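Local coordinates for histidine triad protein (Plasmodium falciparum 3D7, PDB 5CS2), which probably hydrolyses diadenosine triphosphate to AMP and ADP, as a histidine triad hydrolase of the FHIT type, and binds the natural product cyclomarin A, at residues G44-K49 with E186-I191; I56-L61 with N83-I88; G26-D31 with Q110-V115. One frame throughout, in Å; residues are numbered along the deposited sequence.

Interaction 1. Residues G44-K49 with E186-I191; sequences GFVNNK and EEANLI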
loop_
_atom_site.group_PDB
_atom_site.type_symbol
_atom_site.label_atom_id
_atom_site.label_comp_id
_atom_site.label_asym_id
_atom_site.label_seq_id
_atom_site.Cartn_x
_atom_site.Cartn_y
_atom_site.Cartn_z
ATOM N N GLY A 44 4.708 -12.787 -5.852
ATOM C CA GLY A 44 4.694 -12.910 -4.408
ATOM C C GLY A 44 5.591 -14.047 -4.005
ATOM O O GLY A 44 5.561 -15.115 -4.624
ATOM N N PHE A 45 6.406 -13.817 -2.998
ATOM C CA PHE A 45 7.318 -14.833 -2.507
ATOM C C PHE A 45 7.469 -14.808 -0.998
ATOM O O PHE A 45 7.231 -13.773 -0.349
ATOM C CB PHE A 45 8.666 -14.753 -3.242
ATOM C CG PHE A 45 9.436 -13.465 -3.024
ATOM C CD1 PHE A 45 9.075 -12.298 -3.691
ATOM C CD2 PHE A 45 10.514 -13.425 -2.162
ATOM C CE1 PHE A 45 9.784 -11.102 -3.487
ATOM C CE2 PHE A 45 11.251 -12.239 -1.996
ATOM C CZ PHE A 45 10.882 -11.097 -2.665
ATOM N N VAL A 46 7.761 -15.979 -0.410
ATOM C CA VAL A 46 7.940 -16.098 1.040
ATOM C C VAL A 46 9.249 -15.430 1.455
ATOM O O VAL A 46 10.222 -15.457 0.708
ATOM C CB VAL A 46 7.816 -17.541 1.597
ATOM C CG1 VAL A 46 6.374 -18.039 1.526
ATOM C CG2 VAL A 46 8.766 -18.502 0.882
ATOM N N ASN A 47 9.247 -14.789 2.623
ATOM C CA ASN A 47 10.419 -14.093 3.166
ATOM C C ASN A 47 11.387 -15.059 3.860
ATOM O O ASN A 47 10.947 -15.837 4.697
ATOM C CB ASN A 47 9.960 -13.010 4.138
ATOM C CG ASN A 47 10.994 -11.960 4.467
ATOM O OD1 ASN A 47 12.203 -12.163 4.333
ATOM N ND2 ASN A 47 10.531 -10.814 4.934
ATOM N N ASN A 48 12.703 -15.000 3.524
ATOM C CA ASN A 48 13.746 -15.833 4.157
ATOM C C ASN A 48 14.087 -15.367 5.564
ATOM O O ASN A 48 14.653 -16.136 6.349
ATOM C CB ASN A 48 15.032 -15.919 3.291
ATOM C CG ASN A 48 15.861 -14.666 3.224
ATOM O OD1 ASN A 48 15.357 -13.541 3.180
ATOM N ND2 ASN A 48 17.167 -14.843 3.190
ATOM N N LYS A 49 13.766 -14.106 5.882
ATOM C CA LYS A 49 14.000 -13.545 7.223
ATOM C C LYS A 49 12.662 -12.940 7.714
ATOM O O LYS A 49 12.508 -11.715 7.731
ATOM C CB LYS A 49 15.146 -12.513 7.198
ATOM C CG LYS A 49 16.540 -13.142 7.137
ATOM C CD LYS A 49 17.554 -12.187 6.503
ATOM C CE LYS A 49 18.869 -12.862 6.165
ATOM N NZ LYS A 49 19.778 -12.948 7.344
ATOM N N GLU A 186 7.967 -25.342 1.538
ATOM C CA GLU A 186 6.780 -25.860 2.227
ATOM C C GLU A 186 5.740 -24.743 2.399
ATOM O O GLU A 186 4.566 -24.945 2.067
ATOM C CB GLU A 186 7.163 -26.486 3.582
ATOM C CG GLU A 186 5.991 -26.959 4.430
ATOM C CD GLU A 186 6.338 -27.657 5.735
ATOM O OE1 GLU A 186 7.417 -27.371 6.306
ATOM O OE2 GLU A 186 5.510 -28.472 6.204
ATOM N N GLU A 187 6.185 -23.556 2.860
ATOM C CA GLU A 187 5.291 -22.409 3.041
ATOM C C GLU A 187 4.740 -21.926 1.710
ATOM O O GLU A 187 3.530 -21.705 1.608
ATOM C CB GLU A 187 5.958 -21.261 3.810
ATOM C CG GLU A 187 4.925 -20.214 4.212
ATOM C CD GLU A 187 5.350 -19.117 5.166
ATOM O OE1 GLU A 187 5.937 -19.446 6.223
ATOM O OE2 GLU A 187 4.986 -17.944 4.914
ATOM N N ALA A 188 5.596 -21.775 0.681
ATOM C CA ALA A 188 5.098 -21.334 -0.617
ATOM C C ALA A 188 4.110 -22.347 -1.188
ATOM O O ALA A 188 3.169 -21.953 -1.841
ATOM C CB ALA A 188 6.237 -21.117 -1.597
ATOM N N ASN A 189 4.355 -23.653 -0.966
ATOM C CA ASN A 189 3.483 -24.704 -1.492
ATOM C C ASN A 189 2.099 -24.656 -0.863
ATOM O O ASN A 189 1.112 -24.783 -1.572
ATOM C CB ASN A 189 4.142 -26.081 -1.346
ATOM C CG ASN A 189 3.512 -27.132 -2.217
ATOM O OD1 ASN A 189 2.792 -28.011 -1.741
ATOM N ND2 ASN A 189 3.735 -27.042 -3.518
ATOM N N LEU A 190 2.036 -24.408 0.438
ATOM C CA LEU A 190 0.777 -24.284 1.171
ATOM C C LEU A 190 -0.051 -23.116 0.591
ATOM O O LEU A 190 -1.253 -23.268 0.328
ATOM C CB LEU A 190 1.076 -24.062 2.658
ATOM C CG LEU A 190 -0.129 -23.786 3.562
ATOM C CD1 LEU A 190 -0.735 -25.098 4.097
ATOM C CD2 LEU A 190 0.267 -22.872 4.727
ATOM N N ILE A 191 0.620 -21.975 0.311
ATOM C CA ILE A 191 -0.066 -20.806 -0.248
ATOM C C ILE A 191 -0.547 -21.049 -1.635
ATOM O O ILE A 191 -1.717 -20.844 -1.912
ATOM C CB ILE A 191 0.812 -19.536 -0.144
ATOM C CG1 ILE A 191 1.156 -19.248 1.333
ATOM C CG2 ILE A 191 0.120 -18.365 -0.837
ATOM C CD1 ILE A 191 2.261 -18.228 1.547
#
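Val46 meets helix 181-199 through one methyl group, CG1, which enters the angle between Glu187, Ala188 and Ile191. Val46 is modelled in two conformers, and the contacts given hold for one of them and are less certain for the other. In this one CG1 stands anti to the carbonyl carbon (chi1 -70°), a rotation that turns it to the helix. The Glu187 chain is fully extended and passes obliquely across that methyl: CG and OE2 each lie 3.7 Å from Val46 CG1, with CB and CD only slightly farther, so the aliphatic stem and the near carboxylate oxygen both rest against it. These are van der Waals contacts, since no hydrogen bond joins the two segments. The same methyl comes within 3.9 Å of Ala188 N, and the Ala188 methyl lies alongside, CB 4.4 Å from Val46 CG1. Ile191, one turn on from Glu187, adds CD1 at 4.1 Å from Val46 CG1. The arrangement is a C-terminal helix laid over the face of the five-stranded antiparallel sheet of the HIT fold, near the edge formed by strand 35-38; the short segment axes approach to 8.4 Å at 138°. Ile191 also touches Phe36 on that edge strand. Beyond the strand, Asn47, predicted to bind substrate, forms an Asx turn in which OD1 accepts from Lys49 N at 2.9 Å.

Interaction 2. Residues I56-L61 with N83-I88; sequences ILLTTL and NFMCYI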
loop_
_atom_site.group_PDB
_atom_site.type_symbol
_atom_site.label_atom_id
_atom_site.label_comp_id
_atom_site.label_asym_id
_atom_site.label_seq_id
_atom_site.Cartn_x
_atom_site.Cartn_y
_atom_site.Cartn_z
ATOM N N ILE A 56 5.237 -12.237 4.069
ATOM C CA ILE A 56 5.446 -12.398 2.641
ATOM C C ILE A 56 5.820 -11.080 1.979
ATOM O O ILE A 56 5.577 -10.006 2.535
ATOM C CB ILE A 56 4.254 -13.057 1.935
ATOM C CG1 ILE A 56 2.966 -12.216 2.190
ATOM C CG2 ILE A 56 4.078 -14.542 2.457
ATOM C CD1 ILE A 56 1.837 -12.522 1.255
ATOM N N LEU A 57 6.366 -11.187 0.781
ATOM C CA LEU A 57 6.792 -10.025 -0.014
ATOM C C LEU A 57 6.148 -10.049 -1.374
ATOM O O LEU A 57 6.038 -11.121 -1.977
ATOM C CB LEU A 57 8.333 -10.055 -0.166
ATOM C CG LEU A 57 9.120 -10.065 1.149
ATOM C CD1 LEU A 57 10.554 -10.477 0.934
ATOM C CD2 LEU A 57 8.996 -8.742 1.882
ATOM N N LEU A 58 5.769 -8.869 -1.892
ATOM C CA LEU A 58 5.246 -8.736 -3.254
ATOM C C LEU A 58 6.166 -7.771 -3.977
ATOM O O LEU A 58 6.534 -6.752 -3.391
ATOM C CB LEU A 58 3.829 -8.153 -3.296
ATOM C CG LEU A 58 2.771 -8.832 -2.414
ATOM C CD1 LEU A 58 1.411 -8.278 -2.739
ATOM C CD2 LEU A 58 2.700 -10.323 -2.636
ATOM N N THR A 59 6.554 -8.088 -5.214
ATOM C CA THR A 59 7.442 -7.170 -5.924
ATOM C C THR A 59 7.081 -7.134 -7.379
ATOM O O THR A 59 6.322 -7.989 -7.850
ATOM C CB THR A 59 8.928 -7.509 -5.647
ATOM O OG1 THR A 59 9.759 -6.417 -6.080
ATOM C CG2 THR A 59 9.383 -8.733 -6.357
ATOM N N THR A 60 7.642 -6.169 -8.115
ATOM C CA THR A 60 7.395 -6.047 -9.546
ATOM C C THR A 60 8.316 -6.990 -10.299
ATOM O O THR A 60 9.416 -7.246 -9.834
ATOM C CB THR A 60 7.640 -4.606 -10.013
ATOM O OG1 THR A 60 8.904 -4.214 -9.479
ATOM C CG2 THR A 60 6.542 -3.644 -9.540
ATOM N N LEU A 61 7.869 -7.529 -11.443
ATOM C CA LEU A 61 8.712 -8.439 -12.224
ATOM C C LEU A 61 9.885 -7.637 -12.820
ATOM O O LEU A 61 11.006 -8.151 -12.908
ATOM C CB LEU A 61 7.884 -9.119 -13.334
ATOM C CG LEU A 61 6.967 -10.264 -12.886
ATOM C CD1 LEU A 61 5.856 -10.527 -13.904
ATOM C CD2 LEU A 61 7.744 -11.538 -12.582
ATOM N N ASN A 83 -4.127 -6.832 -1.885
ATOM C CA ASN A 83 -5.467 -7.023 -1.295
ATOM C C ASN A 83 -5.857 -8.520 -1.362
ATOM O O ASN A 83 -6.269 -9.083 -0.343
ATOM C CB ASN A 83 -6.483 -6.147 -2.021
ATOM C CG ASN A 83 -7.770 -6.045 -1.261
ATOM O OD1 ASN A 83 -8.692 -6.833 -1.469
ATOM N ND2 ASN A 83 -7.881 -5.042 -0.425
ATOM N N PHE A 84 -5.645 -9.153 -2.530
ATOM C CA PHE A 84 -5.909 -10.582 -2.754
ATOM C C PHE A 84 -5.103 -11.420 -1.758
ATOM O O PHE A 84 -5.648 -12.354 -1.162
ATOM C CB PHE A 84 -5.566 -10.974 -4.194
ATOM C CG PHE A 84 -5.713 -12.460 -4.478
ATOM C CD1 PHE A 84 -6.975 -13.035 -4.631
ATOM C CD2 PHE A 84 -4.595 -13.292 -4.506
ATOM C CE1 PHE A 84 -7.113 -14.406 -4.883
ATOM C CE2 PHE A 84 -4.738 -14.678 -4.709
ATOM C CZ PHE A 84 -5.994 -15.215 -4.924
ATOM N N MET A 85 -3.775 -11.109 -1.576
ATOM C CA MET A 85 -2.942 -11.884 -0.663
ATOM C C MET A 85 -3.306 -11.704 0.801
ATOM O O MET A 85 -3.196 -12.657 1.555
ATOM C CB MET A 85 -1.445 -11.624 -0.904
ATOM C CG MET A 85 -0.939 -12.222 -2.208
ATOM S SD MET A 85 -1.342 -14.013 -2.455
ATOM C CE MET A 85 -0.812 -14.683 -1.019
ATOM N N CYS A 86 -3.837 -10.518 1.207
ATOM C CA CYS A 86 -4.315 -10.364 2.577
ATOM C C CYS A 86 -5.515 -11.273 2.793
ATOM O O CYS A 86 -5.630 -11.868 3.859
ATOM C CB CYS A 86 -4.654 -8.917 2.892
ATOM S SG CYS A 86 -3.200 -7.882 3.046
ATOM N N TYR A 87 -6.356 -11.426 1.771
ATOM C CA TYR A 87 -7.499 -12.355 1.846
ATOM C C TYR A 87 -7.007 -13.805 2.021
ATOM O O TYR A 87 -7.401 -14.475 2.973
ATOM C CB TYR A 87 -8.378 -12.222 0.606
ATOM C CG TYR A 87 -9.561 -13.172 0.575
ATOM C CD1 TYR A 87 -10.686 -12.949 1.375
ATOM C CD2 TYR A 87 -9.546 -14.308 -0.226
ATOM C CE1 TYR A 87 -11.789 -13.804 1.327
ATOM C CE2 TYR A 87 -10.628 -15.192 -0.252
ATOM C CZ TYR A 87 -11.752 -14.923 0.512
ATOM O OH TYR A 87 -12.831 -15.770 0.461
ATOM N N ILE A 88 -6.073 -14.252 1.156
ATOM C CA ILE A 88 -5.513 -15.615 1.234
ATOM C C ILE A 88 -4.834 -15.876 2.563
ATOM O O ILE A 88 -5.133 -16.879 3.211
ATOM C CB ILE A 88 -4.528 -15.842 0.034
ATOM C CG1 ILE A 88 -5.253 -15.777 -1.340
ATOM C CG2 ILE A 88 -3.735 -17.157 0.216
ATOM C CD1 ILE A 88 -6.484 -16.798 -1.569
#
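Met85 of helix 72-93 meets two aliphatic side chains of strand 56-60, Ile56 and Leu58, and all the direct contacts are apolar. The first group involves Ile56: its CD1 lies 4.0 Å from Met85 CB and 4.1 Å from Met85 CE, so one methyl touches both the root and the end of the thioether chain. That double contact follows from the bends in Met85 at chi2 (-52°) and chi3 (-51°), which bring CE back beside Ile56 CD1. Ile56 reaches it by placing CG1 between its backbone N and carbonyl carbon (chi1 57°). The second group is a single approach, Leu58 CD2 to Met85 CG at 4.1 Å. Both aliphatic chains cross the methionine at a slant. Because residues 56 and 58 alternate with Leu57 along the strand, their side chains share one face of the sheet, while Leu57 lies on the reverse face beside the predicted substrate-binding residues Asn47 and His118. No hydrogen bond links the segments; Asn83 ND2 bonds instead to Tyr67 O of the second subunit. Helix 72-93 thus packs on the face of the antiparallel sheet of the HIT fold, in which strand 56-60 runs between strands 42-46 and 116-122. Ile119 of the latter touches Ile56, Leu58 and Met85, helix 4-11 packs on Phe84, and Asn83, Cys86 and Tyr87 touch Asn68 of the second subunit.

Interaction 3. Residues G26-D31 with Q110-V115; sequences GIYEID and QTVDHV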
loop_
_atom_site.group_PDB
_atom_site.type_symbol
_atom_site.label_atom_id
_atom_site.label_comp_id
_atom_site.label_asym_id
_atom_site.label_seq_id
_atom_site.Cartn_x
_atom_site.Cartn_y
_atom_site.Cartn_z
ATOM N N GLY A 26 16.078 -6.960 -6.901
ATOM C CA GLY A 26 17.289 -6.150 -6.728
ATOM C C GLY A 26 18.416 -6.896 -7.437
ATOM O O GLY A 26 18.210 -7.426 -8.532
ATOM N N ILE A 27 19.576 -6.992 -6.801
ATOM C CA ILE A 27 20.723 -7.743 -7.376
ATOM C C ILE A 27 20.545 -9.266 -7.138
ATOM O O ILE A 27 21.412 -10.055 -7.546
ATOM C CB ILE A 27 22.064 -7.272 -6.718
ATOM C CG1 ILE A 27 22.053 -7.535 -5.191
ATOM C CG2 ILE A 27 22.393 -5.820 -7.100
ATOM C CD1 ILE A 27 23.349 -7.192 -4.353
ATOM N N TYR A 28 19.501 -9.658 -6.379
ATOM C CA TYR A 28 19.267 -11.049 -5.977
ATOM C C TYR A 28 18.336 -11.790 -6.918
ATOM O O TYR A 28 17.703 -11.194 -7.794
ATOM C CB TYR A 28 18.775 -11.144 -4.529
ATOM C CG TYR A 28 19.691 -10.447 -3.548
ATOM C CD1 TYR A 28 20.939 -10.973 -3.239
ATOM C CD2 TYR A 28 19.340 -9.221 -2.986
ATOM C CE1 TYR A 28 21.797 -10.329 -2.354
ATOM C CE2 TYR A 28 20.177 -8.581 -2.072
ATOM C CZ TYR A 28 21.411 -9.137 -1.767
ATOM O OH TYR A 28 22.277 -8.521 -0.902
ATOM N N GLU A 29 18.362 -13.111 -6.816
ATOM C CA GLU A 29 17.482 -13.923 -7.641
ATOM C C GLU A 29 16.695 -14.783 -6.660
ATOM O O GLU A 29 17.260 -15.294 -5.700
ATOM C CB GLU A 29 18.295 -14.763 -8.639
ATOM C CG GLU A 29 17.397 -15.464 -9.645
ATOM C CD GLU A 29 18.090 -16.300 -10.706
ATOM O OE1 GLU A 29 19.188 -15.911 -11.177
ATOM O OE2 GLU A 29 17.489 -17.324 -11.110
ATOM N N ILE A 30 15.364 -14.835 -6.831
ATOM C CA ILE A 30 14.520 -15.614 -5.931
ATOM C C ILE A 30 14.313 -16.986 -6.565
ATOM O O ILE A 30 14.001 -17.061 -7.755
ATOM C CB ILE A 30 13.149 -14.886 -5.692
ATOM C CG1 ILE A 30 13.357 -13.431 -5.128
ATOM C CG2 ILE A 30 12.230 -15.721 -4.773
ATOM C CD1 ILE A 30 14.178 -13.351 -3.820
ATOM N N ASP A 31 14.487 -18.039 -5.766
ATOM C CA ASP A 31 14.273 -19.440 -6.183
ATOM C C ASP A 31 12.784 -19.602 -6.525
ATOM O O ASP A 31 11.909 -19.151 -5.765
ATOM C CB ASP A 31 14.644 -20.379 -5.017
ATOM C CG ASP A 31 14.847 -21.822 -5.435
ATOM O OD1 ASP A 31 13.874 -22.444 -5.916
ATOM O OD2 ASP A 31 15.978 -22.333 -5.268
ATOM N N GLN A 110 14.786 0.633 3.305
ATOM C CA GLN A 110 14.843 -0.302 2.166
ATOM C C GLN A 110 16.281 -0.886 2.061
ATOM O O GLN A 110 17.241 -0.110 2.066
ATOM C CB GLN A 110 14.479 0.452 0.884
ATOM C CG GLN A 110 14.306 -0.397 -0.358
ATOM C CD GLN A 110 14.200 0.442 -1.604
ATOM O OE1 GLN A 110 14.892 1.453 -1.768
ATOM N NE2 GLN A 110 13.367 0.027 -2.537
ATOM N N THR A 111 16.427 -2.236 2.050
ATOM C CA THR A 111 17.762 -2.892 1.951
ATOM C C THR A 111 18.019 -3.476 0.564
ATOM O O THR A 111 19.175 -3.690 0.185
ATOM C CB THR A 111 18.006 -3.944 3.042
ATOM O OG1 THR A 111 16.863 -4.775 3.208
ATOM C CG2 THR A 111 18.437 -3.334 4.361
ATOM N N VAL A 112 16.947 -3.710 -0.199
ATOM C CA VAL A 112 16.999 -4.220 -1.560
ATOM C C VAL A 112 16.399 -3.133 -2.450
ATOM O O VAL A 112 15.251 -2.724 -2.225
ATOM C CB VAL A 112 16.236 -5.569 -1.710
ATOM C CG1 VAL A 112 16.215 -6.019 -3.160
ATOM C CG2 VAL A 112 16.842 -6.654 -0.808
ATOM N N ASP A 113 17.161 -2.655 -3.451
ATOM C CA ASP A 113 16.767 -1.535 -4.322
ATOM C C ASP A 113 15.766 -1.942 -5.374
ATOM O O ASP A 113 16.010 -1.799 -6.556
ATOM C CB ASP A 113 18.021 -0.853 -4.917
ATOM C CG ASP A 113 18.968 -0.348 -3.828
ATOM O OD1 ASP A 113 18.486 -0.049 -2.705
ATOM O OD2 ASP A 113 20.184 -0.307 -4.075
ATOM N N HIS A 114 14.568 -2.373 -4.930
ATOM C CA HIS A 114 13.530 -2.879 -5.820
ATOM C C HIS A 114 12.243 -2.762 -4.982
ATOM O O HIS A 114 12.232 -3.240 -3.851
ATOM C CB HIS A 114 13.843 -4.367 -6.141
ATOM C CG HIS A 114 12.984 -5.004 -7.192
ATOM N ND1 HIS A 114 13.436 -6.108 -7.908
ATOM C CD2 HIS A 114 11.725 -4.705 -7.602
ATOM C CE1 HIS A 114 12.466 -6.411 -8.759
ATOM N NE2 HIS A 114 11.397 -5.620 -8.583
ATOM N N VAL A 115 11.257 -2.017 -5.487
ATOM C CA VAL A 115 9.957 -1.757 -4.824
ATOM C C VAL A 115 9.376 -3.064 -4.346
ATOM O O VAL A 115 9.214 -3.977 -5.150
ATOM C CB VAL A 115 8.909 -1.107 -5.784
ATOM C CG1 VAL A 115 7.587 -0.842 -5.040
ATOM C CG2 VAL A 115 9.427 0.167 -6.400
#
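The loop that leads into strand 116-122 carries predicted substrate-binding residues, among them Val112, and the first histidine of the triad motif, His114; both meet Gly26 in the beta-hairpin turn between strands 24-25 and 28-29. One hydrogen bond fixes the approach: Gly26 N donates to His114 ND1 at 3.0 Å with an N-H...N angle of 158°. The donor lies within 4° of the imidazole plane, so the bond arrives at the ring edge. His114 swings CG anti to its own N (chi1 -172°), carrying the ring to the Gly26 amide. At the other ring nitrogen, NE2 is bonded to Thr60 O, and the two bonds together fix the rotation of the imidazole.

Val112 divides its methyls between two partners. CG1 lies 3.7 Å from Gly26 CA, directly on the backbone of the turn. CG2 reaches the edge of the Tyr28 ring near its plane, 4.1 Å from Tyr28 CE2, while Ile27 CG1 sits over the centre of one ring face. Between Val112 and His114, Asp113 is the centre of an inverse gamma turn, closed by His114 N to Val112 O at 2.8 Å.

The side chain of Val112 is about 5 Å from that of His116, the predicted nucleotidylated histidine. The arrangement belongs to the His-φ-His-φ-His motif (φ hydrophobic) of HIT hydrolases, here with the first histidine held between two backbone groups.

How the interactions relate
Interactions 1 and 2 have centres 11 Å apart and share the five-stranded sheet, where strands 42-46 and 56-60 are neighbours joined by Phe45 N to Leu57 O (2.9 Å). Their helices, 181-199 and 72-93, also touch, at Ile191 CG2 and Met85 CE (3.8 Å). Interaction 3 lies about 16 Å from the centre of each. It is tied to interaction 2 through Val115 and His114, and to interaction 1 by Phe45 against Ile30. Along the chain, interaction 2 is nested inside the loops closed by both others, while interactions 1 and 3 alternate. Helix packing on the sheet is thereby continuous with the loop in which the predicted histidine triad motif begins, before strand 116-122.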